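Local atomic coordinates of prolyl oligopeptidase (PDB entry 1YR2), a protein that probably hydrolyses oligopeptides as a serine protease, cutting the chain after proline and, much less readily, after alanine. Residues M604-D608 and Y620-E624; A66-T70 and A655-D659; V641-Y647 and A672-I678. All blocks are in the same frame, centred on the assembly; numbering follows the deposited sequence.

Contact 1 of 3, residues M604-D608 and Y620-E624; sequences MLRFD and YGYPE
The Phe607 ring receives the edge of Tyr620 on one face: the planes stand at 82°, the centroids lie 5.3 Å apart, and Tyr620 CD2 points over the middle of the phenyl ring in a T-shaped stack. In the plane of Phe607, at its rim, Gly621 O approaches CZ to 3.5 Å. The tyrosine ring in turn carries Met604 on a face, with Met604 CE 3.4 Å from Tyr620 CD2 in a CH-pi contact and SD farther off above the same ring, a Met-aromatic pair. Bends at chi2 and chi3 (both -59°) curl the methionine so that its methyl group, not its sulfur, leads. Pro623 packs by CG against Phe607 CE2, while its CB lies 3.6 Å from Leu605 O. At the outer end the Asp608 and Glu624 carboxylates are nearly coplanar, with OD2 and OE1 3.8 Å apart; a water donates to both oxygens, and Arg614 forms a salt bridge with each acid. Asn576, hydrogen-bonded to Tyr620 OH, ties the ring to the helix following the probable nucleophile elbow. No direct hydrogen bond links the segments, so apolar packing joins them, while the arginine and water probably offset the repulsion between the two acids.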
ATOM      1  N   MET A 604      -2.846  26.557  -5.759  1.00 11.97           N
ATOM      2  CA  MET A 604      -2.241  26.457  -4.435  1.00 12.55           C
ATOM      3  C   MET A 604      -2.465  27.704  -3.610  1.00 12.54           C
ATOM      4  O   MET A 604      -2.051  27.761  -2.448  1.00 14.50           O
ATOM      5  CB  MET A 604      -0.743  26.213  -4.604  1.00 12.09           C
ATOM      6  CG  MET A 604      -0.407  24.852  -5.176  1.00 12.19           C
ATOM      7  SD  MET A 604      -1.008  23.471  -4.176  1.00 15.79           S
ATOM      8  CE  MET A 604      -0.211  23.742  -2.628  1.00 15.04           C
ATOM      9  N   LEU A 605      -3.111  28.711  -4.191  1.00 13.14           N
ATOM     10  CA  LEU A 605      -3.501  29.888  -3.444  1.00 13.09           C
ATOM     11  C   LEU A 605      -4.891  29.742  -2.839  1.00 13.39           C
ATOM     12  O   LEU A 605      -5.209  30.471  -1.898  1.00 12.69           O
ATOM     13  CB  LEU A 605      -3.440  31.157  -4.312  1.00 12.89           C
ATOM     14  CG  LEU A 605      -2.112  31.432  -4.991  1.00 13.96           C
ATOM     15  CD1 LEU A 605      -2.204  32.815  -5.712  1.00 12.99           C
ATOM     16  CD2 LEU A 605      -1.013  31.392  -4.002  1.00 14.79           C
ATOM     17  N   ARG A 606      -5.697  28.820  -3.398  1.00 13.96           N
ATOM     18  CA  ARG A 606      -7.082  28.653  -2.990  1.00 14.40           C
ATOM     19  C   ARG A 606      -7.438  27.226  -2.527  1.00 14.07           C
ATOM     20  O   ARG A 606      -8.616  26.910  -2.341  1.00 15.92           O
ATOM     21  CB  ARG A 606      -7.997  29.079  -4.147  1.00 14.99           C
ATOM     22  CG  ARG A 606      -7.991  30.568  -4.406  1.00 15.94           C
ATOM     23  CD  ARG A 606      -8.821  30.979  -5.601  1.00 14.86           C
ATOM     24  NE  ARG A 606     -10.243  30.652  -5.433  1.00 13.78           N
ATOM     25  CZ  ARG A 606     -11.074  31.300  -4.638  1.00 16.64           C
ATOM     26  NH1 ARG A 606     -10.679  32.316  -3.894  1.00 19.21           N
ATOM     27  NH2 ARG A 606     -12.330  30.933  -4.579  1.00 18.05           N
ATOM     28  N   PHE A 607      -6.452  26.371  -2.321  1.00 13.69           N
ATOM     29  CA  PHE A 607      -6.712  24.941  -2.026  1.00 14.25           C
ATOM     30  C   PHE A 607      -7.495  24.751  -0.725  1.00 15.46           C
ATOM     31  O   PHE A 607      -8.344  23.856  -0.616  1.00 14.86           O
ATOM     32  CB  PHE A 607      -5.410  24.141  -1.956  1.00 14.45           C
ATOM     33  CG  PHE A 607      -4.589  24.443  -0.747  1.00 13.14           C
ATOM     34  CD1 PHE A 607      -4.839  23.789   0.435  1.00 12.17           C
ATOM     35  CD2 PHE A 607      -3.561  25.365  -0.783  1.00 12.88           C
ATOM     36  CE1 PHE A 607      -4.114  24.057   1.557  1.00 12.46           C
ATOM     37  CE2 PHE A 607      -2.846  25.634   0.335  1.00 14.36           C
ATOM     38  CZ  PHE A 607      -3.151  24.994   1.527  1.00 11.06           C
ATOM     39  N   ASP A 608      -7.275  25.649   0.210  1.00 15.07           N
ATOM     40  CA  ASP A 608      -7.952  25.581   1.497  1.00 17.78           C
ATOM     41  C   ASP A 608      -9.375  26.165   1.533  1.00 20.36           C
ATOM     42  O   ASP A 608     -10.000  26.174   2.591  1.00 21.45           O
ATOM     43  CB  ASP A 608      -7.085  26.195   2.572  1.00 17.34           C
ATOM     44  CG  ASP A 608      -6.997  27.703   2.478  1.00 18.43           C
ATOM     45  OD1 ASP A 608      -7.099  28.293   1.362  1.00 20.58           O
ATOM     46  OD2 ASP A 608      -6.757  28.367   3.495  1.00 22.26           O
ATOM     47  N   TYR A 620       1.447  22.268   3.189  1.00 13.17           N
ATOM     48  CA  TYR A 620       1.526  23.370   2.204  1.00 11.97           C
ATOM     49  C   TYR A 620       1.697  24.778   2.766  1.00 11.92           C
ATOM     50  O   TYR A 620       2.140  25.694   2.074  1.00 11.06           O
ATOM     51  CB  TYR A 620       0.245  23.342   1.344  1.00 11.39           C
ATOM     52  CG  TYR A 620       0.077  22.126   0.454  1.00 11.06           C
ATOM     53  CD1 TYR A 620       1.156  21.322   0.078  1.00 14.29           C
ATOM     54  CD2 TYR A 620      -1.179  21.771  -0.017  1.00 10.05           C
ATOM     55  CE1 TYR A 620       1.002  20.202  -0.798  1.00 12.75           C
ATOM     56  CE2 TYR A 620      -1.356  20.674  -0.877  1.00 13.20           C
ATOM     57  CZ  TYR A 620      -0.266  19.907  -1.269  1.00 13.36           C
ATOM     58  OH  TYR A 620      -0.470  18.847  -2.097  1.00 15.85           O
ATOM     59  N   GLY A 621       1.273  24.951   4.000  1.00 13.59           N
ATOM     60  CA  GLY A 621       1.268  26.243   4.656  1.00 13.41           C
ATOM     61  C   GLY A 621      -0.069  26.922   4.530  1.00 14.32           C
ATOM     62  O   GLY A 621      -1.043  26.323   4.015  1.00 13.86           O
ATOM     63  N   TYR A 622      -0.105  28.207   4.948  1.00 13.58           N
ATOM     64  CA  TYR A 622      -1.353  28.952   5.106  1.00 14.54           C
ATOM     65  C   TYR A 622      -1.425  30.131   4.150  1.00 15.39           C
ATOM     66  O   TYR A 622      -0.613  31.062   4.281  1.00 14.20           O
ATOM     67  CB  TYR A 622      -1.445  29.487   6.528  1.00 15.40           C
ATOM     68  CG  TYR A 622      -1.517  28.411   7.565  1.00 16.08           C
ATOM     69  CD1 TYR A 622      -0.371  27.804   8.025  1.00 16.63           C
ATOM     70  CD2 TYR A 622      -2.733  27.949   8.030  1.00 16.42           C
ATOM     71  CE1 TYR A 622      -0.428  26.780   8.961  1.00 18.04           C
ATOM     72  CE2 TYR A 622      -2.802  26.946   8.954  1.00 16.22           C
ATOM     73  CZ  TYR A 622      -1.649  26.365   9.439  1.00 16.62           C
ATOM     74  OH  TYR A 622      -1.695  25.302  10.343  1.00 18.46           O
ATOM     75  N   PRO A 623      -2.310  30.099   3.157  1.00 15.48           N
ATOM     76  CA  PRO A 623      -2.418  31.213   2.199  1.00 16.25           C
ATOM     77  C   PRO A 623      -2.717  32.594   2.769  1.00 16.57           C
ATOM     78  O   PRO A 623      -2.397  33.598   2.092  1.00 16.66           O
ATOM     79  CB  PRO A 623      -3.542  30.794   1.287  1.00 15.26           C
ATOM     80  CG  PRO A 623      -3.543  29.320   1.352  1.00 15.34           C
ATOM     81  CD  PRO A 623      -3.156  28.960   2.748  1.00 16.46           C
ATOM     82  N   GLU A 624      -3.369  32.638   3.927  1.00 17.60           N
ATOM     83  CA  GLU A 624      -3.675  33.886   4.635  1.00 18.59           C
ATOM     84  C   GLU A 624      -2.452  34.503   5.312  1.00 18.19           C
ATOM     85  O   GLU A 624      -2.487  35.664   5.744  1.00 16.94           O
ATOM     86  CB  GLU A 624      -4.797  33.671   5.668  1.00 18.63           C
ATOM     87  CG  GLU A 624      -4.432  32.887   6.950  1.00 23.24           C
ATOM     88  CD  GLU A 624      -4.740  31.381   6.856  1.00 26.93           C
ATOM     89  OE1 GLU A 624      -4.895  30.809   5.725  1.00 26.53           O
ATOM     90  OE2 GLU A 624      -4.799  30.754   7.939  1.00 29.61           O
TER
HETATM   91  O   HOH W   1      -6.716  30.812   3.876  1.00 36.28           O

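Contact 2 of 3, residues A66-T70 and A655-D659; sequences ADVRT and ADTDD
Val68 and Asp656 mark the closest approach of the two backbones, their CA atoms 6.8 Å apart, and no direct hydrogen bond joins the segments. A water fills the role instead, accepting from Val68 N and donating to Asp656 O at 2.7 Å. Residues 66-70 turn tightly just ahead of helix 72-89, with Thr70 N bonded to Asp67 O, whereas 655-659 is an irregular run leaving strand 649-654. Val68 leads the side-chain packing. Its CG1, held between the backbone N and the carbonyl carbon (chi1 77°), lies 3.6 Å from Asp656 O and also touches Asp656 OD2 and Thr657 CG2. The same valine packs on Val74, Ala75 and Val78 of helix 72-89. This is a surface seam where the N-terminal part of the chain packs on the C-terminal alpha/beta-hydrolase part, as in other prolyl oligopeptidases, whose peptidase domain is built from both ends of the chain: the loop after strand 649-654 of the central sheet meets a loop that precedes the propeller strands in sequence. Beside the valine, Thr657 CG2 sits over one face of the Arg69 guanidinium, 3.8 Å from NE. Asp67 holds that flat group in a side-on, two-pronged salt bridge through syn lone pairs, Arg69 NE to Asp67 OD1 in a nearly straight bond of 174° and Arg69 NH2 to Asp67 OD2 at 2.9 Å, which keeps one face turned to the threonine methyl. Asp67 OD1 spends its anti lone pair on Arg69 N, closing an Asx turn.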
ATOM      1  N   ALA A  66     -17.328  26.355  -9.776  1.00 16.78           N
ATOM      2  CA  ALA A  66     -18.707  26.030  -9.410  1.00 17.05           C
ATOM      3  C   ALA A  66     -19.025  24.570  -9.693  1.00 17.09           C
ATOM      4  O   ALA A  66     -18.422  23.942 -10.567  1.00 15.23           O
ATOM      5  CB  ALA A  66     -19.701  26.927 -10.116  1.00 17.67           C
ATOM      6  N   ASP A  67     -19.962  24.024  -8.899  1.00 17.69           N
ATOM      7  CA  ASP A  67     -20.351  22.606  -9.004  1.00 17.96           C
ATOM      8  C   ASP A  67     -21.012  22.298 -10.379  1.00 16.92           C
ATOM      9  O   ASP A  67     -22.020  22.883 -10.747  1.00 17.43           O
ATOM     10  CB  ASP A  67     -21.304  22.284  -7.826  1.00 19.29           C
ATOM     11  CG  ASP A  67     -21.421  20.822  -7.541  1.00 22.76           C
ATOM     12  OD1 ASP A  67     -21.774  20.035  -8.449  1.00 22.90           O
ATOM     13  OD2 ASP A  67     -21.172  20.365  -6.401  1.00 28.78           O
ATOM     14  N   VAL A  68     -20.463  21.334 -11.110  1.00 16.45           N
ATOM     15  CA  VAL A  68     -20.970  20.954 -12.413  1.00 17.40           C
ATOM     16  C   VAL A  68     -22.434  20.495 -12.354  1.00 18.14           C
ATOM     17  O   VAL A  68     -23.132  20.593 -13.341  1.00 16.78           O
ATOM     18  CB  VAL A  68     -20.111  19.838 -13.049  1.00 18.43           C
ATOM     19  CG1 VAL A  68     -20.409  18.496 -12.423  1.00 19.31           C
ATOM     20  CG2 VAL A  68     -20.296  19.802 -14.546  1.00 18.52           C
ATOM     21  N   ARG A  69     -22.876  19.992 -11.203  1.00 17.93           N
ATOM     22  CA  ARG A  69     -24.257  19.520 -11.071  1.00 19.81           C
ATOM     23  C   ARG A  69     -25.298  20.635 -10.967  1.00 19.87           C
ATOM     24  O   ARG A  69     -26.491  20.377 -11.179  1.00 19.86           O
ATOM     25  CB  ARG A  69     -24.380  18.598  -9.868  1.00 19.48           C
ATOM     26  CG  ARG A  69     -23.539  17.375  -9.977  1.00 20.66           C
ATOM     27  CD  ARG A  69     -23.402  16.628  -8.695  1.00 19.84           C
ATOM     28  NE  ARG A  69     -22.686  17.379  -7.678  1.00 19.79           N
ATOM     29  CZ  ARG A  69     -22.504  16.954  -6.444  1.00 21.44           C
ATOM     30  NH1 ARG A  69     -22.996  15.786  -6.048  1.00 22.54           N
ATOM     31  NH2 ARG A  69     -21.832  17.701  -5.586  1.00 23.83           N
ATOM     32  N   THR A  70     -24.875  21.847 -10.599  1.00 20.43           N
ATOM     33  CA  THR A  70     -25.811  22.950 -10.437  1.00 22.20           C
ATOM     34  C   THR A  70     -25.480  24.200 -11.230  1.00 22.54           C
ATOM     35  O   THR A  70     -26.226  25.153 -11.147  1.00 23.80           O
ATOM     36  CB  THR A  70     -25.979  23.318  -8.953  1.00 22.40           C
ATOM     37  OG1 THR A  70     -24.718  23.582  -8.359  1.00 22.84           O
ATOM     38  CG2 THR A  70     -26.531  22.129  -8.140  1.00 24.58           C
ATOM     39  N   ALA A 655     -12.444  13.235 -12.423  1.00 16.44           N
ATOM     40  CA  ALA A 655     -13.892  13.093 -12.593  1.00 16.75           C
ATOM     41  C   ALA A 655     -14.496  14.483 -12.480  1.00 17.50           C
ATOM     42  O   ALA A 655     -13.795  15.434 -12.090  1.00 17.51           O
ATOM     43  CB  ALA A 655     -14.489  12.170 -11.539  1.00 17.83           C
ATOM     44  N   ASP A 656     -15.759  14.614 -12.856  1.00 17.65           N
ATOM     45  CA  ASP A 656     -16.409  15.919 -12.916  1.00 19.22           C
ATOM     46  C   ASP A 656     -16.876  16.394 -11.543  1.00 18.51           C
ATOM     47  O   ASP A 656     -17.099  17.593 -11.349  1.00 18.26           O
ATOM     48  CB  ASP A 656     -17.560  15.934 -13.936  1.00 20.51           C
ATOM     49  CG  ASP A 656     -18.697  15.019 -13.569  1.00 24.41           C
ATOM     50  OD1 ASP A 656     -18.491  13.994 -12.876  1.00 31.03           O
ATOM     51  OD2 ASP A 656     -19.851  15.236 -13.969  1.00 33.91           O
ATOM     52  N   THR A 657     -16.987  15.449 -10.611  1.00 18.18           N
ATOM     53  CA  THR A 657     -17.065  15.730  -9.173  1.00 19.29           C
ATOM     54  C   THR A 657     -16.051  14.902  -8.403  1.00 19.59           C
ATOM     55  O   THR A 657     -15.699  13.767  -8.790  1.00 18.92           O
ATOM     56  CB  THR A 657     -18.451  15.458  -8.597  1.00 19.45           C
ATOM     57  OG1 THR A 657     -18.822  14.087  -8.817  1.00 20.42           O
ATOM     58  CG2 THR A 657     -19.493  16.292  -9.330  1.00 21.87           C
ATOM     59  N   ASP A 658     -15.608  15.460  -7.273  1.00 19.69           N
ATOM     60  CA  ASP A 658     -14.551  14.846  -6.481  1.00 21.82           C
ATOM     61  C   ASP A 658     -14.524  15.566  -5.139  1.00 21.79           C
ATOM     62  O   ASP A 658     -14.326  16.792  -5.076  1.00 20.82           O
ATOM     63  CB  ASP A 658     -13.203  14.977  -7.208  1.00 22.34           C
ATOM     64  CG  ASP A 658     -12.078  14.140  -6.582  1.00 26.14           C
ATOM     65  OD1 ASP A 658     -11.906  14.118  -5.309  1.00 27.00           O
ATOM     66  OD2 ASP A 658     -11.277  13.508  -7.319  1.00 28.24           O
ATOM     67  N   ASP A 659     -14.743  14.804  -4.073  1.00 22.35           N
ATOM     68  CA  ASP A 659     -14.787  15.379  -2.719  1.00 23.59           C
ATOM     69  C   ASP A 659     -13.433  15.698  -2.134  1.00 22.85           C
ATOM     70  O   ASP A 659     -13.337  16.467  -1.179  1.00 23.81           O
ATOM     71  CB  ASP A 659     -15.474  14.425  -1.771  1.00 24.63           C
ATOM     72  CG  ASP A 659     -16.940  14.288  -2.080  1.00 27.96           C
ATOM     73  OD1 ASP A 659     -17.583  15.301  -2.433  1.00 32.27           O
ATOM     74  OD2 ASP A 659     -17.516  13.195  -2.027  1.00 36.57           O
TER
HETATM   75  O   HOH W   2     -17.653  20.128 -10.625  1.00 27.79           O

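Contact 3 of 3, residues V641-Y647 and A672-I678; sequences VRSGVDY and ALQTAAI
Ile678 packs against Tyr647 along most of its length. Its CB lies 3.6 Å from Tyr647 CD1 and close to Val645 O. The CG2 branch, anti to the carbonyl carbon, turns to Arg642 O at 3.4 Å and also meets Tyr647 CD1 and CE1. The other branch ends in CD1, which sits over a face of the tyrosine ring, 4.3 Å from its centroid, in a CH-pi contact. Leu673 CD2 reaches the same ring obliquely, and also meets Val641, whose CG1 packs 3.7 Å from Ala676 CB. The backbones are joined as well. Arg642 to Val645 form a type II beta turn, with Gly644 at a positive phi of 91°, and Gly644 N donates to Ala677 O at 2.8 Å, in the plane of that carbonyl. Tyr647 N gives a straight bond to Ile678 O from above the carbonyl plane, and a water donates to both Ile678 O and Tyr647 O. In the alpha/beta-hydrolase domain this brings the loop leading into strand 649-654 against the C-terminal end of helix 664-675 and the residues just past it, the helix being that of the beta-alpha-beta crossover from that strand to the parallel edge strand 683-687. His683 of the latter touches Tyr647, Leu673 and Ile678. Tyr647 OH accepts from Arg642 N within its own loop and is hydrogen-bonded to Asn586 at the end of helix 576-587.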
ATOM      1  N   VAL A 641       1.886  29.232 -15.417  1.00 14.70           N
ATOM      2  CA  VAL A 641       1.986  28.879 -16.837  1.00 15.09           C
ATOM      3  C   VAL A 641       2.744  30.005 -17.592  1.00 15.88           C
ATOM      4  O   VAL A 641       2.432  31.183 -17.432  1.00 15.68           O
ATOM      5  CB  VAL A 641       0.574  28.628 -17.431  1.00 14.60           C
ATOM      6  CG1 VAL A 641       0.630  28.215 -18.895  1.00 17.04           C
ATOM      7  CG2 VAL A 641      -0.126  27.567 -16.687  1.00 14.68           C
ATOM      8  N   ARG A 642       3.717  29.627 -18.418  1.00 16.43           N
ATOM      9  CA  ARG A 642       4.651  30.568 -19.063  1.00 17.98           C
ATOM     10  C   ARG A 642       4.457  30.677 -20.548  1.00 19.47           C
ATOM     11  O   ARG A 642       4.869  29.776 -21.312  1.00 20.11           O
ATOM     12  CB  ARG A 642       6.083  30.103 -18.866  1.00 18.04           C
ATOM     13  CG  ARG A 642       6.471  29.959 -17.423  1.00 19.78           C
ATOM     14  CD  ARG A 642       7.615  29.035 -17.250  1.00 23.72           C
ATOM     15  NE  ARG A 642       8.726  29.472 -18.069  1.00 23.92           N
ATOM     16  CZ  ARG A 642       9.824  28.753 -18.294  1.00 24.95           C
ATOM     17  NH1 ARG A 642       9.972  27.527 -17.782  1.00 20.51           N
ATOM     18  NH2 ARG A 642      10.776  29.265 -19.066  1.00 23.83           N
ATOM     19  N   SER A 643       3.906  31.775 -21.023  1.00 20.14           N
ATOM     20  CA  SER A 643       3.736  31.863 -22.471  1.00 20.27           C
ATOM     21  C   SER A 643       5.064  32.109 -23.183  1.00 18.98           C
ATOM     22  O   SER A 643       6.043  32.590 -22.611  1.00 18.33           O
ATOM     23  CB  SER A 643       2.647  32.862 -22.840  1.00 22.35           C
ATOM     24  OG  SER A 643       3.045  34.145 -22.386  1.00 24.82           O
ATOM     25  N   GLY A 644       5.094  31.699 -24.433  1.00 17.49           N
ATOM     26  CA  GLY A 644       6.265  31.790 -25.267  1.00 18.25           C
ATOM     27  C   GLY A 644       7.182  30.585 -25.244  1.00 18.50           C
ATOM     28  O   GLY A 644       8.176  30.582 -25.924  1.00 19.09           O
ATOM     29  N   VAL A 645       6.828  29.561 -24.468  1.00 17.44           N
ATOM     30  CA  VAL A 645       7.680  28.412 -24.234  1.00 18.16           C
ATOM     31  C   VAL A 645       6.880  27.190 -24.681  1.00 16.38           C
ATOM     32  O   VAL A 645       5.730  27.092 -24.314  1.00 16.09           O
ATOM     33  CB  VAL A 645       7.973  28.391 -22.700  1.00 18.42           C
ATOM     34  CG1 VAL A 645       8.506  27.114 -22.245  1.00 21.43           C
ATOM     35  CG2 VAL A 645       8.956  29.560 -22.351  1.00 21.13           C
ATOM     36  N   ASP A 646       7.473  26.273 -25.447  1.00 15.86           N
ATOM     37  CA  ASP A 646       6.791  25.036 -25.832  1.00 15.28           C
ATOM     38  C   ASP A 646       6.658  24.053 -24.638  1.00 14.13           C
ATOM     39  O   ASP A 646       7.650  23.627 -24.030  1.00 13.69           O
ATOM     40  CB  ASP A 646       7.492  24.326 -26.995  1.00 15.91           C
ATOM     41  CG  ASP A 646       7.363  25.085 -28.341  1.00 19.05           C
ATOM     42  OD1 ASP A 646       6.427  25.885 -28.571  1.00 20.64           O
ATOM     43  OD2 ASP A 646       8.177  24.905 -29.244  1.00 24.77           O
ATOM     44  N   TYR A 647       5.419  23.687 -24.341  1.00 12.88           N
ATOM     45  CA  TYR A 647       5.104  22.789 -23.251  1.00 12.22           C
ATOM     46  C   TYR A 647       5.017  21.365 -23.792  1.00 12.56           C
ATOM     47  O   TYR A 647       4.735  21.145 -24.964  1.00 12.67           O
ATOM     48  CB  TYR A 647       3.755  23.183 -22.594  1.00 12.35           C
ATOM     49  CG  TYR A 647       3.914  24.146 -21.409  1.00 12.55           C
ATOM     50  CD1 TYR A 647       4.731  25.290 -21.495  1.00 12.80           C
ATOM     51  CD2 TYR A 647       3.295  23.898 -20.211  1.00 12.54           C
ATOM     52  CE1 TYR A 647       4.872  26.146 -20.433  1.00 12.66           C
ATOM     53  CE2 TYR A 647       3.449  24.770 -19.108  1.00 11.46           C
ATOM     54  CZ  TYR A 647       4.196  25.889 -19.247  1.00 11.95           C
ATOM     55  OH  TYR A 647       4.369  26.689 -18.154  1.00 12.41           O
ATOM     56  N   ALA A 672      -6.196  27.562 -18.462  1.00 12.79           N
ATOM     57  CA  ALA A 672      -4.991  28.340 -18.521  1.00 12.76           C
ATOM     58  C   ALA A 672      -4.029  27.827 -19.582  1.00 14.02           C
ATOM     59  O   ALA A 672      -3.530  28.638 -20.404  1.00 13.52           O
ATOM     60  CB  ALA A 672      -4.266  28.419 -17.119  1.00 13.32           C
ATOM     61  N   LEU A 673      -3.783  26.507 -19.599  1.00 12.34           N
ATOM     62  CA  LEU A 673      -2.907  25.913 -20.610  1.00 12.67           C
ATOM     63  C   LEU A 673      -3.440  26.121 -22.039  1.00 12.62           C
ATOM     64  O   LEU A 673      -2.657  26.399 -22.929  1.00 12.14           O
ATOM     65  CB  LEU A 673      -2.809  24.380 -20.423  1.00 13.82           C
ATOM     66  CG  LEU A 673      -2.140  23.840 -19.178  1.00 13.37           C
ATOM     67  CD1 LEU A 673      -2.220  22.364 -19.163  1.00 14.77           C
ATOM     68  CD2 LEU A 673      -0.669  24.261 -19.099  1.00 12.51           C
ATOM     69  N   GLN A 674      -4.748  25.933 -22.261  1.00 11.84           N
ATOM     70  CA  GLN A 674      -5.330  26.026 -23.610  1.00 12.25           C
ATOM     71  C   GLN A 674      -5.348  27.487 -24.097  1.00 13.52           C
ATOM     72  O   GLN A 674      -5.210  27.751 -25.269  1.00 12.79           O
ATOM     73  CB  GLN A 674      -6.741  25.458 -23.683  1.00 12.59           C
ATOM     74  CG  GLN A 674      -6.793  23.938 -23.656  1.00 11.50           C
ATOM     75  CD  GLN A 674      -8.170  23.355 -23.649  1.00 13.46           C
ATOM     76  OE1 GLN A 674      -9.200  24.088 -23.644  1.00 14.16           O
ATOM     77  NE2 GLN A 674      -8.221  21.996 -23.607  1.00  9.88           N
ATOM     78  N   THR A 675      -5.469  28.422 -23.161  1.00 14.32           N
ATOM     79  CA  THR A 675      -5.414  29.845 -23.461  1.00 14.93           C
ATOM     80  C   THR A 675      -3.996  30.390 -23.697  1.00 14.65           C
ATOM     81  O   THR A 675      -3.830  31.370 -24.418  1.00 14.01           O
ATOM     82  CB  THR A 675      -6.025  30.593 -22.320  1.00 15.52           C
ATOM     83  OG1 THR A 675      -7.381  30.158 -22.181  1.00 16.58           O
ATOM     84  CG2 THR A 675      -6.076  32.154 -22.589  1.00 17.67           C
ATOM     85  N   ALA A 676      -2.991  29.805 -23.056  1.00 15.35           N
ATOM     86  CA  ALA A 676      -1.623  30.275 -23.169  1.00 14.52           C
ATOM     87  C   ALA A 676      -0.997  29.939 -24.508  1.00 14.89           C
ATOM     88  O   ALA A 676      -1.412  29.020 -25.166  1.00 14.85           O
ATOM     89  CB  ALA A 676      -0.741  29.714 -22.039  1.00 14.25           C
ATOM     90  N   ALA A 677       0.035  30.704 -24.869  1.00 14.59           N
ATOM     91  CA  ALA A 677       0.856  30.448 -26.056  1.00 15.27           C
ATOM     92  C   ALA A 677       2.046  29.513 -25.740  1.00 15.02           C
ATOM     93  O   ALA A 677       3.158  29.968 -25.470  1.00 15.84           O
ATOM     94  CB  ALA A 677       1.348  31.792 -26.601  1.00 16.20           C
ATOM     95  N   ILE A 678       1.780  28.210 -25.729  1.00 14.81           N
ATOM     96  CA  ILE A 678       2.729  27.220 -25.202  1.00 14.56           C
ATOM     97  C   ILE A 678       2.939  26.080 -26.195  1.00 14.85           C
ATOM     98  O   ILE A 678       3.180  24.913 -25.833  1.00 14.08           O
ATOM     99  CB  ILE A 678       2.295  26.698 -23.812  1.00 14.60           C
ATOM    100  CG1 ILE A 678       0.847  26.192 -23.813  1.00 15.11           C
ATOM    101  CG2 ILE A 678       2.532  27.810 -22.768  1.00 15.72           C
ATOM    102  CD1 ILE A 678       0.466  25.515 -22.533  1.00 16.02           C
TER
HETATM  103  O   HOH W   3       3.474  22.471 -27.068  1.00 25.48           O

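Overall arrangement
Contacts 1 and 3 follow one another along the chain within the alpha/beta-hydrolase domain, whereas contact 2 brings residues 66-70, from before the propeller strands, to the same domain late in the sequence. Contact 1 lies wholly between the two halves of contact 2, and contacts 2 and 3 interleave. Their centres are 21 to 26 Å apart and none touches another. Strand 649-654 and helix 664-675 connect the last two: contact 3 involves the loop entering the strand and the end of the helix, contact 2 the loop between them. Helix 626-633 separates contacts 1 and 3 in sequence. Contact 2 joins the N-terminal region to the hydrolase part, while contacts 1 and 3 pack loops within it.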